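Local coordinates for protein sugar phosphate isomerase/epimerase (Parabacteroides distasonis, PDB 3OBE) that probably acts as a sugar phosphate isomerase or epimerase with a xylose isomerase-like TIM-barrel fold, at residues A[248-253]-A[283-288]; A[217-222]-A[241-246]. One frame throughout, in Å; residues are numbered along the deposited sequence.

Contact 1: A[248-253]-A[283-288]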
ATOM      1  N   ARG A 248      -8.141   9.739  10.263  1.00 15.20           N
ATOM      2  CA  ARG A 248      -9.074  10.691   9.650  0.70 15.53           C
ATOM      3  C   ARG A 248      -8.285  11.670   8.766  1.00 15.02           C
ATOM      4  O   ARG A 248      -8.628  11.920   7.617  1.00 15.55           O
ATOM      5  CB  ARG A 248      -9.802  11.437  10.720  0.70 17.47           C
ATOM      6  CG  ARG A 248     -10.614  10.512  11.630  0.70 18.25           C
ATOM      7  CD  ARG A 248     -11.731   9.811  10.817  0.70 19.48           C
ATOM      8  NE  ARG A 248     -12.892  10.670  10.669  0.70 18.67           N
ATOM      9  CZ  ARG A 248     -13.979  10.339   9.976  0.70 21.24           C
ATOM     10  NH1 ARG A 248     -14.040   9.185   9.333  0.70 18.88           N
ATOM     11  NH2 ARG A 248     -14.994  11.171   9.900  0.70 21.38           N
ATOM     12  N   TRP A 249      -7.216  12.189   9.334  1.00 15.65           N
ATOM     13  CA  TRP A 249      -6.285  13.056   8.568  1.00 13.77           C
ATOM     14  C   TRP A 249      -4.891  12.846   9.157  1.00 13.83           C
ATOM     15  O   TRP A 249      -4.209  11.857   8.851  1.00 14.04           O
ATOM     16  CB  TRP A 249      -6.786  14.496   8.524  1.00 16.48           C
ATOM     17  CG  TRP A 249      -6.131  15.251   7.364  1.00 15.82           C
ATOM     18  CD1 TRP A 249      -6.220  14.928   6.030  1.00 15.65           C
ATOM     19  CD2 TRP A 249      -5.321  16.429   7.440  1.00 13.45           C
ATOM     20  NE1 TRP A 249      -5.488  15.817   5.274  1.00 15.01           N
ATOM     21  CE2 TRP A 249      -4.928  16.750   6.113  1.00 13.45           C
ATOM     22  CE3 TRP A 249      -4.881  17.260   8.494  1.00 15.21           C
ATOM     23  CZ2 TRP A 249      -4.113  17.842   5.828  1.00 17.63           C
ATOM     24  CZ3 TRP A 249      -4.102  18.346   8.202  1.00 16.76           C
ATOM     25  CH2 TRP A 249      -3.707  18.619   6.876  1.00 17.56           C
ATOM     26  N   ILE A 250      -4.471  13.710  10.056  1.00 14.09           N
ATOM     27  CA  ILE A 250      -3.146  13.553  10.659  1.00 14.37           C
ATOM     28  C   ILE A 250      -3.085  12.279  11.486  1.00 13.51           C
ATOM     29  O   ILE A 250      -3.971  11.995  12.288  1.00 14.94           O
ATOM     30  CB  ILE A 250      -2.756  14.724  11.521  1.00 14.13           C
ATOM     31  CG1 ILE A 250      -2.441  15.942  10.670  1.00 16.43           C
ATOM     32  CG2 ILE A 250      -1.468  14.433  12.374  1.00 15.18           C
ATOM     33  CD1 ILE A 250      -2.544  17.276  11.466  1.00 15.95           C
ATOM     34  N   ILE A 251      -2.047  11.485  11.253  1.00 14.43           N
ATOM     35  CA  ILE A 251      -1.897  10.239  11.984  1.00 14.50           C
ATOM     36  C   ILE A 251      -1.816  10.487  13.483  1.00 14.74           C
ATOM     37  O   ILE A 251      -0.983  11.291  13.976  1.00 16.32           O
ATOM     38  CB  ILE A 251      -0.677   9.426  11.505  1.00 14.09           C
ATOM     39  CG1 ILE A 251      -0.722   9.192   9.998  1.00 13.91           C
ATOM     40  CG2 ILE A 251      -0.503   8.138  12.315  1.00 14.63           C
ATOM     41  CD1 ILE A 251      -1.966   8.426   9.442  1.00 12.49           C
ATOM     42  N   GLY A 252      -2.721   9.814  14.212  1.00 15.33           N
ATOM     43  CA  GLY A 252      -2.785   9.898  15.666  1.00 16.38           C
ATOM     44  C   GLY A 252      -3.534  11.086  16.263  1.00 17.27           C
ATOM     45  O   GLY A 252      -3.455  11.331  17.488  1.00 18.93           O
ATOM     46  N   ASP A 253      -4.281  11.814  15.427  0.50 15.99           N
ATOM     47  CA  ASP A 253      -4.954  13.061  15.815  0.50 16.61           C
ATOM     48  C   ASP A 253      -6.472  12.881  16.098  0.50 17.34           C
ATOM     49  O   ASP A 253      -7.121  13.815  16.561  0.50 18.47           O
ATOM     50  CB  ASP A 253      -4.694  14.116  14.714  0.50 16.27           C
ATOM     51  CG  ASP A 253      -5.020  15.548  15.134  0.50 16.93           C
ATOM     52  OD1 ASP A 253      -4.791  15.898  16.306  0.50 19.51           O
ATOM     53  OD2 ASP A 253      -5.433  16.363  14.271  0.50 18.85           O
ATOM     54  N   LYS A 283     -10.536  20.959   6.087  1.00 21.68           N
ATOM     55  CA  LYS A 283     -10.443  22.225   6.792  1.00 22.92           C
ATOM     56  C   LYS A 283      -9.441  23.221   6.211  1.00 22.67           C
ATOM     57  O   LYS A 283      -8.888  24.060   6.951  1.00 22.60           O
ATOM     58  CB  LYS A 283     -10.083  21.956   8.240  1.00 23.21           C
ATOM     59  CG  LYS A 283     -10.971  20.993   8.970  1.00 26.77           C
ATOM     60  CD  LYS A 283     -10.811  21.181  10.457  1.00 31.65           C
ATOM     61  CE  LYS A 283     -11.609  20.186  11.234  1.00 36.56           C
ATOM     62  NZ  LYS A 283     -11.335  20.310  12.693  1.00 40.64           N
ATOM     63  N   GLY A 284      -9.195  23.117   4.908  1.00 21.97           N
ATOM     64  CA  GLY A 284      -8.463  24.132   4.162  1.00 22.67           C
ATOM     65  C   GLY A 284      -6.957  24.097   4.243  1.00 21.37           C
ATOM     66  O   GLY A 284      -6.320  25.030   3.748  1.00 23.90           O
ATOM     67  N   ARG A 285      -6.406  23.049   4.843  1.00 20.93           N
ATOM     68  CA  ARG A 285      -4.970  22.951   5.078  1.00 20.30           C
ATOM     69  C   ARG A 285      -4.298  22.235   3.902  1.00 19.22           C
ATOM     70  O   ARG A 285      -4.947  21.593   3.066  1.00 18.53           O
ATOM     71  CB  ARG A 285      -4.703  22.212   6.379  1.00 19.38           C
ATOM     72  CG  ARG A 285      -5.293  22.918   7.629  1.00 21.86           C
ATOM     73  CD  ARG A 285      -5.201  21.983   8.802  1.00 21.19           C
ATOM     74  NE  ARG A 285      -6.201  20.919   8.704  1.00 20.42           N
ATOM     75  CZ  ARG A 285      -6.537  20.105   9.700  1.00 21.64           C
ATOM     76  NH1 ARG A 285      -5.892  20.168  10.847  1.00 22.27           N
ATOM     77  NH2 ARG A 285      -7.479  19.199   9.518  1.00 20.51           N
ATOM     78  N   THR A 286      -2.980  22.324   3.862  1.00 18.71           N
ATOM     79  CA  THR A 286      -2.228  21.620   2.829  1.00 18.09           C
ATOM     80  C   THR A 286      -2.032  20.157   3.188  1.00 17.19           C
ATOM     81  O   THR A 286      -1.907  19.784   4.358  1.00 17.43           O
ATOM     82  CB  THR A 286      -0.835  22.265   2.583  1.00 17.72           C
ATOM     83  OG1 THR A 286      -0.009  22.147   3.756  1.00 18.78           O
ATOM     84  CG2 THR A 286      -0.950  23.706   2.200  1.00 19.83           C
ATOM     85  N   GLN A 287      -1.910  19.317   2.158  1.00 16.60           N
ATOM     86  CA  GLN A 287      -1.501  17.938   2.388  1.00 15.45           C
ATOM     87  C   GLN A 287      -0.116  17.868   2.985  1.00 15.83           C
ATOM     88  O   GLN A 287       0.120  17.011   3.850  1.00 14.96           O
ATOM     89  CB  GLN A 287      -1.596  17.125   1.096  1.00 14.64           C
ATOM     90  CG  GLN A 287      -3.042  16.983   0.592  1.00 17.92           C
ATOM     91  CD  GLN A 287      -3.921  16.294   1.604  1.00 18.55           C
ATOM     92  OE1 GLN A 287      -4.670  16.946   2.325  1.00 20.57           O
ATOM     93  NE2 GLN A 287      -3.842  14.978   1.671  1.00 15.26           N
ATOM     94  N   PHE A 288       0.786  18.761   2.574  1.00 16.25           N
ATOM     95  CA  PHE A 288       2.142  18.746   3.190  1.00 17.23           C
ATOM     96  C   PHE A 288       2.071  18.877   4.687  1.00 16.76           C
ATOM     97  O   PHE A 288       2.786  18.182   5.391  1.00 17.60           O
ATOM     98  CB  PHE A 288       3.085  19.780   2.607  1.00 18.46           C
ATOM     99  CG  PHE A 288       4.052  19.197   1.639  1.00 21.54           C
ATOM    100  CD1 PHE A 288       5.066  18.373   2.081  1.00 22.96           C
ATOM    101  CD2 PHE A 288       3.934  19.438   0.288  1.00 24.24           C
ATOM    102  CE1 PHE A 288       5.965  17.830   1.189  1.00 22.87           C
ATOM    103  CE2 PHE A 288       4.834  18.867  -0.615  1.00 25.75           C
ATOM    104  CZ  PHE A 288       5.847  18.074  -0.136  1.00 20.82           C
TER
HETATM  105  O   HOH W   1      -5.819  18.626  13.424  1.00 44.66           O
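The carbonyl oxygen OE1 of Q287 is gripped by two N-H groups, the indole of W249 and the backbone N of D281. W249 NE1 lies 3.3 Å from Q287 OE1 and its N-H runs toward the oxygen at a moderately bent 146°. The acceptor sits almost in the indole plane, at the rim of the ring, whereas the donor is tilted out of the carbonyl plane. Q287 reaches it by folding its chain back at chi2 (-60°), which turns the amide toward the tryptophan. The other end of this amide, NE2, donates to the backbone carbonyls of S29 and E279, so both ends of the group are held. Farther along the same indole rim, the backbone O of T286 lies in the ring plane, 3.3 Å from W249 CZ2.

R285 bends at chi3 and lays a face of its guanidinium against the benzo part of the indole. W249 CZ3 sits over the centre of that face, 3.4 Å from R285 CZ, the two planes inclined by 27°. R285 NH2 makes a salt bridge with D281, which thus holds Q287 OE1 through its backbone N and R285 through its carboxylate. In the guanidinium plane a water is bound by R285 NH1 at 3.0 Å; its short link to D253 is doubtful.

A leucine in place of W249 would probably leave Q287 OE1 one donor short and open a gap against the covered face of the R285 guanidinium. Here a loop after strand 240-245 meets the start of helix 287-300, with T286 as N-cap bonding E289. The indole thus gives its N-H to an amide while its benzo carbons pack against a guanidinium whose charge is met by D281, so a polar grip and a close van der Waals contact share one side chain.

Contact 2: A[217-222]-A[241-246]; sequences LDVYWA and KLLHIK
L217 and L243, like D218 and H244, pair in parallel where strands 213-218 and 240-245 run side by side in the TIM barrel, close to their C-terminal ends, the end at which barrels of this fold carry their active sites. Two backbone bonds set the register: L217 N to L242 O and H244 N to L217 O, each 2.9 Å. Beyond them the first turn of helix 219-224 adds a weak third bond, V219 N to H244 O.

Apolar contacts occupy the face holding the two leucines, where L243 CD2 packs on L217 CB at 3.8 Å and more loosely touches V219 CG1. V219 CG2 meets I245 CD1, and helix 259-269 covers this side through I262.

Polar contacts line the other face. D218, the N-cap of helix 219-224, takes the W221 N-H on OD1 from above the carboxylate plane. Its CG is anti to the backbone N (chi1 -158°), which brings OD2 within 3.3 Å of H244 CB. A water in the imidazole plane, 2.8 Å from H244 ND1, donates to D218 OD2, which H169 also binds; H244 NE2 is held by E54. A second water joins D218 OD1, Y220 N and H244 O. A phosphate ion, probably from the crystallisation liquor, lies near H244.

The remaining interaction is cation-pi. K246 extends past W221, whose indole lies beside its CD and CE, and turns at chi4 (-48°) to place its ammonium over a face of Y220. E279 supplies the opposing charge, while K246 NZ stands 3.7 Å from the Y220 ring centroid, 30° off the ring normal.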
ATOM      1  N   LEU A 217      -2.150  -4.225   4.612  1.00 13.11           N
ATOM      2  CA  LEU A 217      -3.329  -4.052   5.445  1.00 12.41           C
ATOM      3  C   LEU A 217      -3.565  -2.583   5.692  1.00 12.94           C
ATOM      4  O   LEU A 217      -2.733  -1.915   6.277  1.00 13.36           O
ATOM      5  CB  LEU A 217      -3.203  -4.766   6.770  1.00 12.47           C
ATOM      6  CG  LEU A 217      -4.402  -4.623   7.697  1.00 13.53           C
ATOM      7  CD1 LEU A 217      -5.723  -5.079   6.984  1.00 13.53           C
ATOM      8  CD2 LEU A 217      -4.149  -5.298   8.995  1.00 15.60           C
ATOM      9  N   ASP A 218      -4.706  -2.120   5.213  1.00 12.25           N
ATOM     10  CA  ASP A 218      -5.157  -0.740   5.537  1.00 11.51           C
ATOM     11  C   ASP A 218      -5.875  -0.742   6.870  1.00 12.93           C
ATOM     12  O   ASP A 218      -7.006  -1.194   6.977  1.00 13.94           O
ATOM     13  CB  ASP A 218      -6.010  -0.086   4.480  1.00 12.24           C
ATOM     14  CG  ASP A 218      -5.952   1.424   4.630  1.00 11.36           C
ATOM     15  OD1 ASP A 218      -6.440   1.878   5.708  1.00 13.61           O
ATOM     16  OD2 ASP A 218      -5.370   2.116   3.746  1.00 13.23           O
ATOM     17  N   VAL A 219      -5.162  -0.313   7.917  1.00 13.03           N
ATOM     18  CA  VAL A 219      -5.713  -0.424   9.250  1.00 14.03           C
ATOM     19  C   VAL A 219      -6.926   0.493   9.410  1.00 14.51           C
ATOM     20  O   VAL A 219      -7.887   0.165  10.127  1.00 14.27           O
ATOM     21  CB  VAL A 219      -4.646  -0.201  10.333  1.00 15.43           C
ATOM     22  CG1 VAL A 219      -3.620  -1.311  10.246  1.00 17.28           C
ATOM     23  CG2 VAL A 219      -4.008   1.216  10.234  1.00 14.15           C
ATOM     24  N   TYR A 220      -6.903   1.648   8.748  1.00 14.75           N
ATOM     25  CA  TYR A 220      -8.016   2.607   8.856  1.00 14.96           C
ATOM     26  C   TYR A 220      -9.251   2.087   8.149  1.00 14.41           C
ATOM     27  O   TYR A 220     -10.324   2.107   8.712  1.00 14.69           O
ATOM     28  CB  TYR A 220      -7.642   3.938   8.241  1.00 14.28           C
ATOM     29  CG  TYR A 220      -8.737   4.951   8.224  1.00 13.49           C
ATOM     30  CD1 TYR A 220      -9.053   5.721   9.378  1.00 14.61           C
ATOM     31  CD2 TYR A 220      -9.468   5.195   7.059  1.00 13.06           C
ATOM     32  CE1 TYR A 220     -10.059   6.719   9.308  1.00 15.47           C
ATOM     33  CE2 TYR A 220     -10.454   6.159   7.029  1.00 14.45           C
ATOM     34  CZ  TYR A 220     -10.735   6.909   8.137  1.00 15.21           C
ATOM     35  OH  TYR A 220     -11.709   7.859   8.091  1.00 15.79           O
ATOM     36  N   TRP A 221      -9.106   1.630   6.910  1.00 12.71           N
ATOM     37  CA  TRP A 221     -10.304   1.201   6.183  1.00 12.94           C
ATOM     38  C   TRP A 221     -10.837  -0.113   6.790  1.00 12.88           C
ATOM     39  O   TRP A 221     -12.038  -0.386   6.691  1.00 13.02           O
ATOM     40  CB  TRP A 221     -10.017   1.055   4.687  1.00 13.53           C
ATOM     41  CG  TRP A 221      -9.758   2.385   3.999  1.00 13.35           C
ATOM     42  CD1 TRP A 221      -8.609   2.751   3.347  1.00 14.75           C
ATOM     43  CD2 TRP A 221     -10.636   3.521   3.900  1.00 13.03           C
ATOM     44  NE1 TRP A 221      -8.729   4.006   2.833  1.00 14.21           N
ATOM     45  CE2 TRP A 221      -9.956   4.515   3.155  1.00 14.04           C
ATOM     46  CE3 TRP A 221     -11.938   3.789   4.340  1.00 13.31           C
ATOM     47  CZ2 TRP A 221     -10.520   5.763   2.887  1.00 15.35           C
ATOM     48  CZ3 TRP A 221     -12.481   5.025   4.064  1.00 14.05           C
ATOM     49  CH2 TRP A 221     -11.773   6.000   3.351  1.00 16.15           C
ATOM     50  N   ALA A 222      -9.993  -0.864   7.490  1.00 13.38           N
ATOM     51  CA  ALA A 222     -10.469  -2.014   8.263  1.00 12.70           C
ATOM     52  C   ALA A 222     -11.369  -1.543   9.428  1.00 13.33           C
ATOM     53  O   ALA A 222     -12.512  -2.006   9.567  1.00 12.13           O
ATOM     54  CB  ALA A 222      -9.294  -2.829   8.794  1.00 13.20           C
ATOM     55  N   LYS A 241       2.280  -8.177   5.203  0.50 16.40           N
ATOM     56  CA  LYS A 241       3.694  -7.830   5.196  0.50 16.00           C
ATOM     57  C   LYS A 241       3.939  -6.306   5.165  0.50 15.59           C
ATOM     58  O   LYS A 241       5.039  -5.860   5.500  0.50 16.20           O
ATOM     59  CB  LYS A 241       4.439  -8.507   4.015  0.50 15.95           C
ATOM     60  CG  LYS A 241       4.542 -10.048   4.145  0.50 17.09           C
ATOM     61  CD  LYS A 241       5.470 -10.646   3.083  0.50 17.72           C
ATOM     62  CE  LYS A 241       5.611 -12.168   3.183  0.50 20.52           C
ATOM     63  NZ  LYS A 241       6.295 -12.738   1.998  0.50 20.24           N
ATOM     64  N   LEU A 242       2.928  -5.552   4.760  1.00 13.56           N
ATOM     65  CA  LEU A 242       2.940  -4.089   4.788  1.00 13.84           C
ATOM     66  C   LEU A 242       1.682  -3.604   5.496  1.00 13.20           C
ATOM     67  O   LEU A 242       0.622  -4.265   5.499  1.00 13.56           O
ATOM     68  CB  LEU A 242       2.971  -3.502   3.368  1.00 13.67           C
ATOM     69  CG  LEU A 242       4.124  -3.828   2.450  1.00 13.61           C
ATOM     70  CD1 LEU A 242       3.824  -3.320   1.030  1.00 16.35           C
ATOM     71  CD2 LEU A 242       5.431  -3.273   3.002  1.00 13.56           C
ATOM     72  N   LEU A 243       1.753  -2.397   6.062  1.00 13.84           N
ATOM     73  CA  LEU A 243       0.562  -1.678   6.434  1.00 14.31           C
ATOM     74  C   LEU A 243       0.466  -0.397   5.627  1.00 14.31           C
ATOM     75  O   LEU A 243       1.500   0.207   5.265  1.00 13.73           O
ATOM     76  CB  LEU A 243       0.567  -1.264   7.900  1.00 15.08           C
ATOM     77  CG  LEU A 243       0.780  -2.370   8.956  1.00 15.56           C
ATOM     78  CD1 LEU A 243       0.865  -1.813  10.411  1.00 16.93           C
ATOM     79  CD2 LEU A 243      -0.290  -3.467   8.805  1.00 15.90           C
ATOM     80  N   HIS A 244      -0.773   0.052   5.448  1.00 12.66           N
ATOM     81  CA  HIS A 244      -1.037   1.471   5.271  1.00 13.07           C
ATOM     82  C   HIS A 244      -1.440   2.049   6.612  1.00 13.21           C
ATOM     83  O   HIS A 244      -2.317   1.489   7.305  1.00 13.85           O
ATOM     84  CB  HIS A 244      -2.118   1.741   4.250  1.00 12.53           C
ATOM     85  CG  HIS A 244      -1.565   2.127   2.922  1.00 12.67           C
ATOM     86  ND1 HIS A 244      -2.184   3.016   2.073  1.00 13.00           N
ATOM     87  CD2 HIS A 244      -0.447   1.709   2.281  1.00 12.26           C
ATOM     88  CE1 HIS A 244      -1.470   3.150   0.971  1.00 12.00           C
ATOM     89  NE2 HIS A 244      -0.418   2.351   1.052  1.00 12.90           N
ATOM     90  N   ILE A 245      -0.769   3.138   6.983  1.00 12.90           N
ATOM     91  CA  ILE A 245      -1.051   3.871   8.202  1.00 13.15           C
ATOM     92  C   ILE A 245      -1.815   5.122   7.793  1.00 14.41           C
ATOM     93  O   ILE A 245      -1.280   6.012   7.096  1.00 14.84           O
ATOM     94  CB  ILE A 245       0.249   4.198   9.001  1.00 13.55           C
ATOM     95  CG1 ILE A 245       0.892   2.891   9.511  1.00 13.77           C
ATOM     96  CG2 ILE A 245      -0.008   5.217  10.138  1.00 14.16           C
ATOM     97  CD1 ILE A 245       0.016   2.137  10.590  1.00 13.23           C
ATOM     98  N   LYS A 246      -3.088   5.130   8.183  1.00 13.57           N
ATOM     99  CA  LYS A 246      -4.054   6.127   7.800  1.00 13.17           C
ATOM    100  C   LYS A 246      -4.960   6.407   8.997  1.00 13.08           C
ATOM    101  O   LYS A 246      -5.168   5.538   9.854  1.00 13.12           O
ATOM    102  CB  LYS A 246      -4.878   5.671   6.582  1.00 14.23           C
ATOM    103  CG  LYS A 246      -5.852   6.799   6.115  1.00 14.31           C
ATOM    104  CD  LYS A 246      -6.609   6.460   4.910  1.00 18.10           C
ATOM    105  CE  LYS A 246      -7.510   7.603   4.516  1.00 17.78           C
ATOM    106  NZ  LYS A 246      -8.327   8.171   5.646  1.00 17.92           N
TER
HETATM  107  O   HOH W   2      -4.416   4.313   3.038  1.00 15.34           O
HETATM  108  O   HOH W   3      -4.717   2.697   7.408  1.00 30.38           O

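From the N terminus, strand 213-218 leads into helix 219-224 and helix 229-235 before strand 240-245 returns alongside it, and contact 2 closes this beta-alpha-beta crossover. The chain then enters the loop holding 248-253, passes through helix 259-269 and strand 273-276, and reaches 283-288, where contact 1 closes the second loop. The two loops follow in series, neither nested nor crossing. Contact 2 joins neighbouring barrel strands; contact 1 ties the loop after strand 240-245 to the start of the last helix, 287-300. Their centres are about 17 Å apart, yet I251 CD1 packs 3.4 Å from I245 O, and R248 probably hydrogen-bonds Y220.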